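Local coordinates for outer envelope protein 64, mitochondrial (Arabidopsis thaliana, PDB 6HPG) that probably acts as a chaperone receptor for Hsp90-dependent targeting of proteins to mitochondria, here represented by its C-terminal TPR domain with a bound peptide, at residues Ala15-Lys20 and Asn27-Ala32; Asn23-Phe28 and Ala47-Glu52; Tyr43-Ala48 and Tyr77-Thr82; Gln58-Cys63 and Glu85-Tyr90. One frame throughout, in Å; residues are numbered along the deposited sequence.

The four contacts follow the TPR superhelix along the chain. Contacts 1 and 2 lie side by side, their centres about 6 Å apart, and both use helix 22-35: contact 1 ties it back to helix 2-18, contact 2 forward to helix 40-52. Contact 3 joins helix 40-52 to helix 74-86 near the centre of the chain. Contact 4, its centre about 8 Å from that of contact 3, crosses the surface from helix 56-69 to the turn after helix 74-86. A salt bridge from R46 to D62 ties contacts 3 and 4. The bound peptide touches residues of contacts 1, 2 and 3, most of them in contact 3, where N45 and R79 hydrogen-bond its backbone.

Contact 1: residues Ala15-Lys20 and Asn27-Ala32; sequences AAYKGK and NFYTEA
A16 and F28 mark the closest backbone approach between 15-20 and 27-32, their CA atoms 8.3 Å apart, a spacing that only side chains bridge. Residues 15-18 are the last turn of helix 2-18. A Schellman motif ends that helix, with K20 at positive phi and its N bonded to Y17 O, and the chain then turns back into helix 22-35, which carries 27-32. Both segments belong to TPR 1.

Two thin contacts span the gap. The methyl of A16 comes up to the rim of the F28 ring, near its plane, with CB 4.3 Å from CD2. Beside it, Y29 reaches across so that its OH lies 3.8 Å from Y17 CB. Y17 has CG anti to the backbone N (chi1 -176°), which carries its ring away from 27-32, to an edge-to-face stack with W22 near the start of the same helix 22-35, while its OH makes a weak hydrogen bond to the backbone of the bound peptide.

Across the contact the Y29 hydroxyl meets only the CB of Y17, and its hydrogen bond goes to N14 OD1. The segments are thus joined by van der Waals contact, which sets two tyrosines against apolar side chains of the bound peptide.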
# COMPACT_ATOMS: atom_id res chain seq x y z
N ALA A 15 -12.49 -1.51 8.35
CA ALA A 15 -13.35 -0.67 9.16
C ALA A 15 -12.52 0.22 10.08
O ALA A 15 -12.81 1.41 10.21
CB ALA A 15 -14.38 -1.51 9.94
N ALA A 16 -11.47 -0.34 10.70
CA ALA A 16 -10.60 0.45 11.55
C ALA A 16 -9.92 1.57 10.77
O ALA A 16 -9.84 2.72 11.23
CB ALA A 16 -9.55 -0.44 12.23
N TYR A 17 -9.44 1.21 9.58
CA TYR A 17 -8.79 2.16 8.71
C TYR A 17 -9.77 3.25 8.34
O TYR A 17 -9.41 4.42 8.40
CB TYR A 17 -8.21 1.50 7.45
CG TYR A 17 -7.44 2.43 6.54
CD1 TYR A 17 -8.09 3.17 5.55
CD2 TYR A 17 -6.05 2.55 6.63
CE1 TYR A 17 -7.38 4.00 4.70
CE2 TYR A 17 -5.34 3.40 5.81
CZ TYR A 17 -6.01 4.12 4.84
OH TYR A 17 -5.28 4.97 4.02
N LYS A 18 -10.99 2.88 7.93
CA LYS A 18 -11.95 3.90 7.52
C LYS A 18 -12.32 4.85 8.67
O LYS A 18 -12.64 6.00 8.44
CB LYS A 18 -13.21 3.25 6.93
CG LYS A 18 -12.96 2.63 5.58
CD LYS A 18 -14.09 1.71 5.18
CE LYS A 18 -13.65 0.78 4.08
NZ LYS A 18 -14.81 -0.02 3.63
N GLY A 19 -12.29 4.37 9.90
CA GLY A 19 -12.49 5.24 11.08
C GLY A 19 -11.25 5.91 11.61
O GLY A 19 -11.26 6.39 12.73
N LYS A 20 -10.16 5.92 10.85
CA LYS A 20 -8.85 6.45 11.31
C LYS A 20 -8.21 5.77 12.53
O LYS A 20 -7.35 6.34 13.16
CB LYS A 20 -8.89 7.96 11.56
CG LYS A 20 -9.80 8.75 10.64
CD LYS A 20 -9.42 8.58 9.18
CE LYS A 20 -10.38 9.38 8.32
NZ LYS A 20 -10.42 8.85 6.93
N ASN A 27 -3.12 -3.89 13.44
CA ASN A 27 -3.23 -5.08 14.23
C ASN A 27 -4.20 -6.10 13.61
O ASN A 27 -3.89 -7.30 13.61
CB ASN A 27 -3.61 -4.73 15.67
CG ASN A 27 -2.45 -4.10 16.42
OD1 ASN A 27 -1.30 -4.41 16.16
ND2 ASN A 27 -2.75 -3.22 17.38
N PHE A 28 -5.31 -5.63 13.04
CA PHE A 28 -6.22 -6.53 12.32
C PHE A 28 -5.55 -7.12 11.08
O PHE A 28 -5.68 -8.32 10.84
CB PHE A 28 -7.56 -5.83 11.93
CG PHE A 28 -8.57 -5.77 13.05
CD1 PHE A 28 -8.95 -6.92 13.74
CD2 PHE A 28 -9.18 -4.57 13.41
CE1 PHE A 28 -9.86 -6.86 14.78
CE2 PHE A 28 -10.07 -4.51 14.47
CZ PHE A 28 -10.41 -5.67 15.15
N TYR A 29 -4.76 -6.31 10.38
CA TYR A 29 -4.13 -6.71 9.15
C TYR A 29 -3.00 -7.65 9.45
O TYR A 29 -2.77 -8.61 8.69
CB TYR A 29 -3.67 -5.51 8.34
CG TYR A 29 -4.77 -4.58 7.77
CD1 TYR A 29 -5.93 -5.09 7.18
CD2 TYR A 29 -4.60 -3.21 7.76
CE1 TYR A 29 -6.88 -4.23 6.61
CE2 TYR A 29 -5.53 -2.39 7.19
CZ TYR A 29 -6.68 -2.90 6.64
OH TYR A 29 -7.60 -2.01 6.07
N THR A 30 -2.34 -7.44 10.58
CA THR A 30 -1.28 -8.38 11.04
C THR A 30 -1.81 -9.78 11.29
O THR A 30 -1.23 -10.83 10.86
CB THR A 30 -0.56 -7.75 12.25
OG1 THR A 30 0.07 -6.56 11.77
CG2 THR A 30 0.52 -8.68 12.90
N GLU A 31 -2.96 -9.81 11.92
CA GLU A 31 -3.64 -11.07 12.18
C GLU A 31 -4.16 -11.74 10.90
O GLU A 31 -4.10 -12.99 10.80
CB GLU A 31 -4.77 -10.86 13.17
CG GLU A 31 -5.54 -12.10 13.56
CD GLU A 31 -4.74 -13.07 14.43
OE1 GLU A 31 -5.31 -14.11 14.85
OE2 GLU A 31 -3.59 -12.78 14.73
N ALA A 32 -4.74 -10.93 9.99
CA ALA A 32 -5.13 -11.34 8.66
C ALA A 32 -4.00 -12.06 7.99
O ALA A 32 -4.17 -13.17 7.46
CB ALA A 32 -5.55 -10.14 7.83

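Contact 2: residues Asn23-Phe28 and Ala47-Glu52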
# COMPACT_ATOMS: atom_id res chain seq x y z
N ASN A 23 -3.64 2.13 14.27
CA ASN A 23 -3.01 0.98 14.96
C ASN A 23 -3.89 -0.26 15.00
O ASN A 23 -3.42 -1.42 14.84
CB ASN A 23 -2.65 1.31 16.39
CG ASN A 23 -1.50 2.23 16.47
OD1 ASN A 23 -0.38 1.85 16.16
ND2 ASN A 23 -1.76 3.47 16.86
N LYS A 24 -5.17 -0.02 15.27
CA LYS A 24 -6.16 -1.10 15.24
C LYS A 24 -6.15 -1.75 13.88
O LYS A 24 -6.19 -2.97 13.79
CB LYS A 24 -7.56 -0.63 15.61
CG LYS A 24 -7.84 -0.70 17.12
CD LYS A 24 -8.82 0.36 17.63
CE LYS A 24 -8.24 1.10 18.84
NZ LYS A 24 -9.19 2.10 19.42
N ALA A 25 -6.07 -0.93 12.83
CA ALA A 25 -6.03 -1.41 11.45
C ALA A 25 -4.84 -2.30 11.23
O ALA A 25 -4.97 -3.42 10.75
CB ALA A 25 -6.00 -0.24 10.47
N VAL A 26 -3.67 -1.79 11.61
CA VAL A 26 -2.39 -2.54 11.55
C VAL A 26 -2.52 -3.90 12.25
O VAL A 26 -2.03 -4.89 11.76
CB VAL A 26 -1.21 -1.73 12.21
CG1 VAL A 26 -0.00 -2.61 12.59
CG2 VAL A 26 -0.74 -0.59 11.32
N ASN A 27 -3.12 -3.89 13.44
CA ASN A 27 -3.23 -5.08 14.23
C ASN A 27 -4.20 -6.10 13.61
O ASN A 27 -3.89 -7.30 13.61
CB ASN A 27 -3.61 -4.73 15.67
CG ASN A 27 -2.45 -4.10 16.42
OD1 ASN A 27 -1.30 -4.41 16.16
ND2 ASN A 27 -2.75 -3.22 17.38
N PHE A 28 -5.31 -5.63 13.04
CA PHE A 28 -6.22 -6.53 12.32
C PHE A 28 -5.55 -7.12 11.08
O PHE A 28 -5.68 -8.32 10.84
CB PHE A 28 -7.56 -5.83 11.93
CG PHE A 28 -8.57 -5.77 13.05
CD1 PHE A 28 -8.95 -6.92 13.74
CD2 PHE A 28 -9.18 -4.57 13.41
CE1 PHE A 28 -9.86 -6.86 14.78
CE2 PHE A 28 -10.07 -4.51 14.47
CZ PHE A 28 -10.41 -5.67 15.15
N ALA A 47 0.32 -1.65 4.55
CA ALA A 47 1.10 -0.50 4.13
C ALA A 47 0.37 0.82 4.26
O ALA A 47 0.94 1.82 4.72
CB ALA A 47 1.57 -0.64 2.70
N ALA A 48 -0.87 0.86 3.77
CA ALA A 48 -1.68 2.08 3.87
C ALA A 48 -1.82 2.52 5.32
O ALA A 48 -1.67 3.68 5.63
CB ALA A 48 -3.06 1.84 3.28
N ALA A 49 -2.14 1.59 6.23
CA ALA A 49 -2.22 1.97 7.68
C ALA A 49 -0.87 2.50 8.20
O ALA A 49 -0.85 3.52 8.91
CB ALA A 49 -2.70 0.82 8.54
N PHE A 50 0.24 1.90 7.75
CA PHE A 50 1.58 2.37 8.15
C PHE A 50 1.95 3.76 7.63
O PHE A 50 2.56 4.56 8.35
CB PHE A 50 2.67 1.37 7.75
CG PHE A 50 2.85 0.18 8.68
CD1 PHE A 50 2.84 0.33 10.08
CD2 PHE A 50 3.09 -1.09 8.15
CE1 PHE A 50 3.05 -0.77 10.90
CE2 PHE A 50 3.26 -2.19 8.98
CZ PHE A 50 3.26 -2.03 10.34
N LEU A 51 1.62 4.03 6.37
CA LEU A 51 1.78 5.36 5.82
C LEU A 51 1.13 6.44 6.70
O LEU A 51 1.69 7.49 6.95
CB LEU A 51 1.14 5.42 4.45
CG LEU A 51 1.94 4.80 3.31
CD1 LEU A 51 1.27 5.10 1.98
CD2 LEU A 51 3.35 5.33 3.29
N GLU A 52 -0.05 6.16 7.18
CA GLU A 52 -0.75 7.15 7.98
C GLU A 52 -0.09 7.41 9.35
O GLU A 52 -0.29 8.46 9.93
CB GLU A 52 -2.18 6.69 8.13
CG GLU A 52 -2.94 6.63 6.81
CD GLU A 52 -3.59 7.96 6.43
OE1 GLU A 52 -3.40 8.94 7.18
OE2 GLU A 52 -4.34 8.00 5.43
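V26 and A49 bring helix 22-35 and helix 40-52 together, their CA atoms 5.9 Å apart. The helices run nearly antiparallel, with 152° between the N-to-C directions of 23-28 and 47-52, and their axes approach to 8.8 Å. Such closeness is possible because small side chains fill the tight part. The methyls of A25 and A49 face each other at 4.0 Å between CB atoms, and V26 CG2 presses on A49 CB at 3.7 Å.

Next to this pair V26 takes on F50, the two side chains crossing at about a right angle. CG1 stands anti to the backbone N (chi1 161°), a rotation that turns both methyls to the phenylalanine. CG1 lies 3.9 Å from F50 CE1. CG2 makes an off-centre CH-pi contact, 4.2 Å from the ring centroid and 29° off its normal. V26, A25, A49 and F50 thus form one packed patch. The solvent side is different: N23, K24 and N27 are exposed and make no contact with 47-52, although N23, like V26, leans on L53 in the loop after helix 40-52.

The contact passes from TPR 1 to TPR 2 and is held by apolar packing alone. Beyond it, F50 rests on Q58 and D62 of helix 56-69. A48 meets Y17 of helix 2-18 and R79 of helix 74-86, so helix 40-52 is enclosed by helices from both directions.

Contact 3: residues Tyr43-Ala48 and Tyr77-Thr82; sequences YCNRAA and YLRRGT
R79 lays one face of its guanidinium over the methyl of A48, whose CB is 3.4 Å from NE and offset toward the rim of the group. The arginine is the knob in a knobs-into-holes fit, its hole formed by C44, N45, A47 and A48 on a helix that crosses its own at 32°. The chain is extended from CG to NE (chi3 -177°), long enough to span an axis separation of 10.0 Å and bring NH1 to the far helix. There NH1 makes a weak, bent hydrogen bond to C44 O (3.1 Å, 124° at the hydrogen) and lies 3.5 Å from C44 SG. Water 1, in the guanidinium plane, accepts from NH1 at 2.7 Å and donates to N45 OD1 at 2.6 Å.

Both polar ends also serve the ligand: R79 NH2 makes two hydrogen bonds to the backbone of the bound peptide, and N45 ND2 makes another. A leucine in place of R79 would probably leave the water and the peptide backbone without this donor, and C44 O without its weak one.

With K10 and N14 touching N45, the layout resembles the carboxylate clamp of Hsp90-binding TPR domains. The guanidinium, held by its fit against A48 and by the water, is placed so that NH2 can serve the peptide backbone.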
# COMPACT_ATOMS: atom_id res chain seq x y z
N TYR A 43 -1.28 -7.30 2.89
CA TYR A 43 -0.05 -6.51 2.98
C TYR A 43 -0.18 -5.05 2.45
O TYR A 43 0.32 -4.11 3.07
CB TYR A 43 1.11 -7.23 2.24
CG TYR A 43 1.77 -8.41 3.01
CD1 TYR A 43 2.78 -8.17 3.91
CD2 TYR A 43 1.40 -9.72 2.78
CE1 TYR A 43 3.42 -9.22 4.62
CE2 TYR A 43 2.03 -10.80 3.47
CZ TYR A 43 3.03 -10.52 4.39
OH TYR A 43 3.65 -11.53 5.08
N CYS A 44 -0.83 -4.89 1.30
CA CYS A 44 -1.00 -3.56 0.71
C CYS A 44 -1.84 -2.66 1.58
O CYS A 44 -1.57 -1.47 1.71
CB CYS A 44 -1.67 -3.66 -0.64
SG CYS A 44 -1.14 -2.29 -1.70
N ASN A 45 -2.92 -3.23 2.14
CA ASN A 45 -3.72 -2.52 3.10
C ASN A 45 -2.89 -2.16 4.35
O ASN A 45 -2.97 -1.05 4.86
CB ASN A 45 -4.97 -3.32 3.49
CG ASN A 45 -6.01 -3.38 2.40
OD1 ASN A 45 -5.90 -2.71 1.36
ND2 ASN A 45 -7.03 -4.16 2.62
N ARG A 46 -2.08 -3.07 4.84
CA ARG A 46 -1.32 -2.73 6.03
C ARG A 46 -0.33 -1.62 5.74
O ARG A 46 -0.10 -0.76 6.60
CB ARG A 46 -0.61 -3.93 6.62
CG ARG A 46 -0.20 -3.66 8.06
CD ARG A 46 0.32 -4.88 8.77
NE ARG A 46 1.47 -5.45 8.09
CZ ARG A 46 2.15 -6.52 8.55
NH1 ARG A 46 1.85 -7.10 9.72
NH2 ARG A 46 3.15 -6.99 7.85
N ALA A 47 0.32 -1.65 4.55
CA ALA A 47 1.10 -0.50 4.13
C ALA A 47 0.37 0.82 4.26
O ALA A 47 0.94 1.82 4.72
CB ALA A 47 1.57 -0.64 2.70
N ALA A 48 -0.87 0.86 3.77
CA ALA A 48 -1.68 2.08 3.87
C ALA A 48 -1.82 2.52 5.32
O ALA A 48 -1.67 3.68 5.63
CB ALA A 48 -3.06 1.84 3.28
N TYR A 77 2.68 -0.20 -5.72
CA TYR A 77 3.56 0.74 -6.34
C TYR A 77 3.30 2.21 -5.91
O TYR A 77 4.24 2.96 -5.56
CB TYR A 77 3.56 0.57 -7.88
CG TYR A 77 4.02 -0.79 -8.26
CD1 TYR A 77 5.39 -1.16 -8.21
CD2 TYR A 77 3.13 -1.75 -8.61
CE1 TYR A 77 5.80 -2.46 -8.49
CE2 TYR A 77 3.53 -3.05 -8.89
CZ TYR A 77 4.86 -3.40 -8.84
OH TYR A 77 5.20 -4.70 -9.14
N LEU A 78 2.02 2.61 -5.94
CA LEU A 78 1.59 3.94 -5.47
C LEU A 78 2.04 4.22 -4.05
O LEU A 78 2.61 5.26 -3.77
CB LEU A 78 0.08 4.04 -5.52
CG LEU A 78 -0.54 3.97 -6.94
CD1 LEU A 78 -2.04 4.20 -6.86
CD2 LEU A 78 0.05 5.01 -7.85
N ARG A 79 1.77 3.26 -3.15
CA ARG A 79 2.16 3.34 -1.73
C ARG A 79 3.67 3.26 -1.44
O ARG A 79 4.18 4.06 -0.62
CB ARG A 79 1.39 2.32 -0.89
CG ARG A 79 -0.11 2.67 -0.76
CD ARG A 79 -0.95 1.63 -0.03
NE ARG A 79 -2.32 2.10 -0.06
CZ ARG A 79 -3.40 1.35 -0.24
NH1 ARG A 79 -3.33 0.03 -0.36
NH2 ARG A 79 -4.56 1.96 -0.29
N ARG A 80 4.39 2.34 -2.10
CA ARG A 80 5.85 2.31 -1.93
C ARG A 80 6.45 3.61 -2.47
O ARG A 80 7.35 4.20 -1.84
CB ARG A 80 6.49 1.11 -2.61
CG ARG A 80 7.86 0.81 -2.01
CD ARG A 80 8.49 -0.48 -2.46
NE ARG A 80 8.83 -0.46 -3.88
CZ ARG A 80 9.35 -1.49 -4.53
NH1 ARG A 80 9.61 -1.39 -5.82
NH2 ARG A 80 9.65 -2.63 -3.89
N GLY A 81 5.92 4.06 -3.60
CA GLY A 81 6.24 5.37 -4.17
C GLY A 81 6.10 6.52 -3.20
O GLY A 81 6.99 7.37 -3.10
N THR A 82 4.97 6.55 -2.50
CA THR A 82 4.69 7.60 -1.52
C THR A 82 5.67 7.56 -0.36
O THR A 82 6.09 8.61 0.10
CB THR A 82 3.24 7.52 -1.00
OG1 THR A 82 2.36 7.51 -2.12
CG2 THR A 82 2.89 8.69 -0.09
O HOH W 1 -5.16 -1.90 -1.01

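Contact 4: residues Gln58-Cys63 and Glu85-Tyr90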
# COMPACT_ATOMS: atom_id res chain seq x y z
N GLN A 58 8.31 0.31 7.18
CA GLN A 58 7.40 -0.82 7.32
C GLN A 58 6.40 -0.81 6.18
O GLN A 58 5.99 -1.86 5.72
CB GLN A 58 6.68 -0.80 8.69
CG GLN A 58 7.66 -0.93 9.86
CD GLN A 58 6.94 -0.84 11.19
OE1 GLN A 58 6.86 0.23 11.81
NE2 GLN A 58 6.37 -1.95 11.59
N ALA A 59 5.98 0.38 5.75
CA ALA A 59 5.07 0.47 4.59
C ALA A 59 5.75 -0.10 3.33
O ALA A 59 5.14 -0.87 2.59
CB ALA A 59 4.61 1.91 4.36
N GLU A 60 7.01 0.31 3.12
CA GLU A 60 7.83 -0.16 1.99
C GLU A 60 7.97 -1.66 1.99
O GLU A 60 7.73 -2.28 0.96
CB GLU A 60 9.22 0.49 1.99
CG GLU A 60 9.18 1.92 1.47
CD GLU A 60 10.46 2.73 1.72
OE1 GLU A 60 11.41 2.24 2.39
OE2 GLU A 60 10.48 3.90 1.26
N GLN A 61 8.35 -2.23 3.13
CA GLN A 61 8.57 -3.68 3.20
C GLN A 61 7.28 -4.37 2.83
O GLN A 61 7.26 -5.31 2.07
CB GLN A 61 9.01 -4.13 4.58
CG GLN A 61 10.42 -3.74 4.90
CD GLN A 61 10.60 -3.52 6.38
OE1 GLN A 61 10.16 -4.32 7.19
NE2 GLN A 61 11.23 -2.41 6.73
N ASP A 62 6.18 -3.87 3.38
CA ASP A 62 4.87 -4.43 3.04
C ASP A 62 4.46 -4.29 1.57
O ASP A 62 3.82 -5.19 1.05
CB ASP A 62 3.77 -3.82 3.92
CG ASP A 62 3.61 -4.50 5.25
OD1 ASP A 62 4.38 -5.46 5.59
OD2 ASP A 62 2.70 -4.00 5.99
N CYS A 63 4.68 -3.13 0.96
CA CYS A 63 4.43 -3.01 -0.47
C CYS A 63 5.34 -3.91 -1.24
O CYS A 63 4.94 -4.42 -2.27
CB CYS A 63 4.66 -1.62 -1.01
SG CYS A 63 3.61 -0.42 -0.25
N GLU A 85 9.02 8.86 -1.61
CA GLU A 85 9.02 10.31 -1.76
C GLU A 85 9.07 11.02 -0.39
O GLU A 85 9.69 12.09 -0.26
CB GLU A 85 7.81 10.76 -2.54
CG GLU A 85 7.74 12.24 -2.72
CD GLU A 85 6.57 12.66 -3.56
OE1 GLU A 85 6.53 13.85 -3.94
OE2 GLU A 85 5.70 11.81 -3.85
N SER A 86 8.42 10.42 0.61
CA SER A 86 8.46 10.88 2.00
C SER A 86 9.86 10.75 2.58
O SER A 86 10.28 11.61 3.36
CB SER A 86 7.49 10.10 2.87
OG SER A 86 6.16 10.44 2.55
N LEU A 87 10.56 9.66 2.23
CA LEU A 87 11.94 9.48 2.65
C LEU A 87 12.95 10.15 1.70
O LEU A 87 14.11 9.76 1.68
CB LEU A 87 12.25 7.99 2.81
CG LEU A 87 11.54 7.29 3.97
CD1 LEU A 87 11.83 5.80 3.89
CD2 LEU A 87 11.97 7.86 5.32
N VAL A 88 12.47 11.12 0.92
CA VAL A 88 13.27 11.94 -0.01
C VAL A 88 14.10 11.08 -1.01
O VAL A 88 15.13 11.51 -1.50
CB VAL A 88 14.06 13.04 0.79
CG1 VAL A 88 14.98 13.91 -0.07
CG2 VAL A 88 13.07 13.96 1.52
N ARG A 89 13.62 9.86 -1.33
CA ARG A 89 14.29 9.00 -2.30
C ARG A 89 13.53 9.10 -3.62
O ARG A 89 12.78 8.18 -4.02
CB ARG A 89 14.43 7.58 -1.77
CG ARG A 89 15.68 7.46 -0.90
CD ARG A 89 15.57 6.47 0.23
NE ARG A 89 15.36 5.10 -0.26
CZ ARG A 89 14.24 4.38 -0.14
NH1 ARG A 89 14.22 3.14 -0.64
NH2 ARG A 89 13.13 4.86 0.48
N TYR A 90 13.71 10.26 -4.26
CA TYR A 90 12.86 10.68 -5.38
C TYR A 90 13.03 9.81 -6.63
O TYR A 90 12.06 9.62 -7.36
CB TYR A 90 13.11 12.13 -5.77
CG TYR A 90 12.90 13.16 -4.67
CD1 TYR A 90 11.69 13.27 -4.01
CD2 TYR A 90 13.94 14.04 -4.30
CE1 TYR A 90 11.51 14.20 -3.01
CE2 TYR A 90 13.75 14.98 -3.31
CZ TYR A 90 12.54 15.05 -2.67
OH TYR A 90 12.33 15.95 -1.68
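E60 of helix 56-69 reaches out to L87 and R89, which lie in the turn after helix 74-86. The helix and turn backbones are far apart, with CA atoms of E60 and L87 10.5 Å from each other, so long side chains from both sides bridge the distance. The CB of E60 already points at the turn. CG stands anti to the carbonyl carbon, and the chain runs extended beyond it, keeping its full length for the crossing. CD lies 3.6 Å from R89 NH2 and 4.0 Å from L87 CD1. OE1 comes to 3.7 Å from R89 NH2, with the L87 CD1 methyl at 3.9 Å. OE2 is the working end: it passes L87 CD1 at 3.5 Å and accepts a salt-bridging hydrogen bond from R89 NH2 at 2.9 Å, 152° at the hydrogen.

The arginine comes from the opposite direction, bent at chi2 and chi3, and offers an N-H at its edge. OE2 lies in the guanidinium plane but is met on its syn side, 30° out of the carboxylate plane, and the two planes are 61° apart. The grip is thus a single bond rather than a paired, coplanar one. The stronger partner of R89 is E92, salt-bridged to NH1.

The turn itself is a Schellman motif with V88 as C-prime residue, followed by R89 at the N-cap of helix 90-103. An alanine in place of E60 would be likely to take one of two carboxylates from R89 and uncover the L87 methyl.

Set between E60 and E92, R89 links TPR 2 and TPR 3 at a partly exposed surface through one salt bridge, with L87 CD1 lying against the carboxylate.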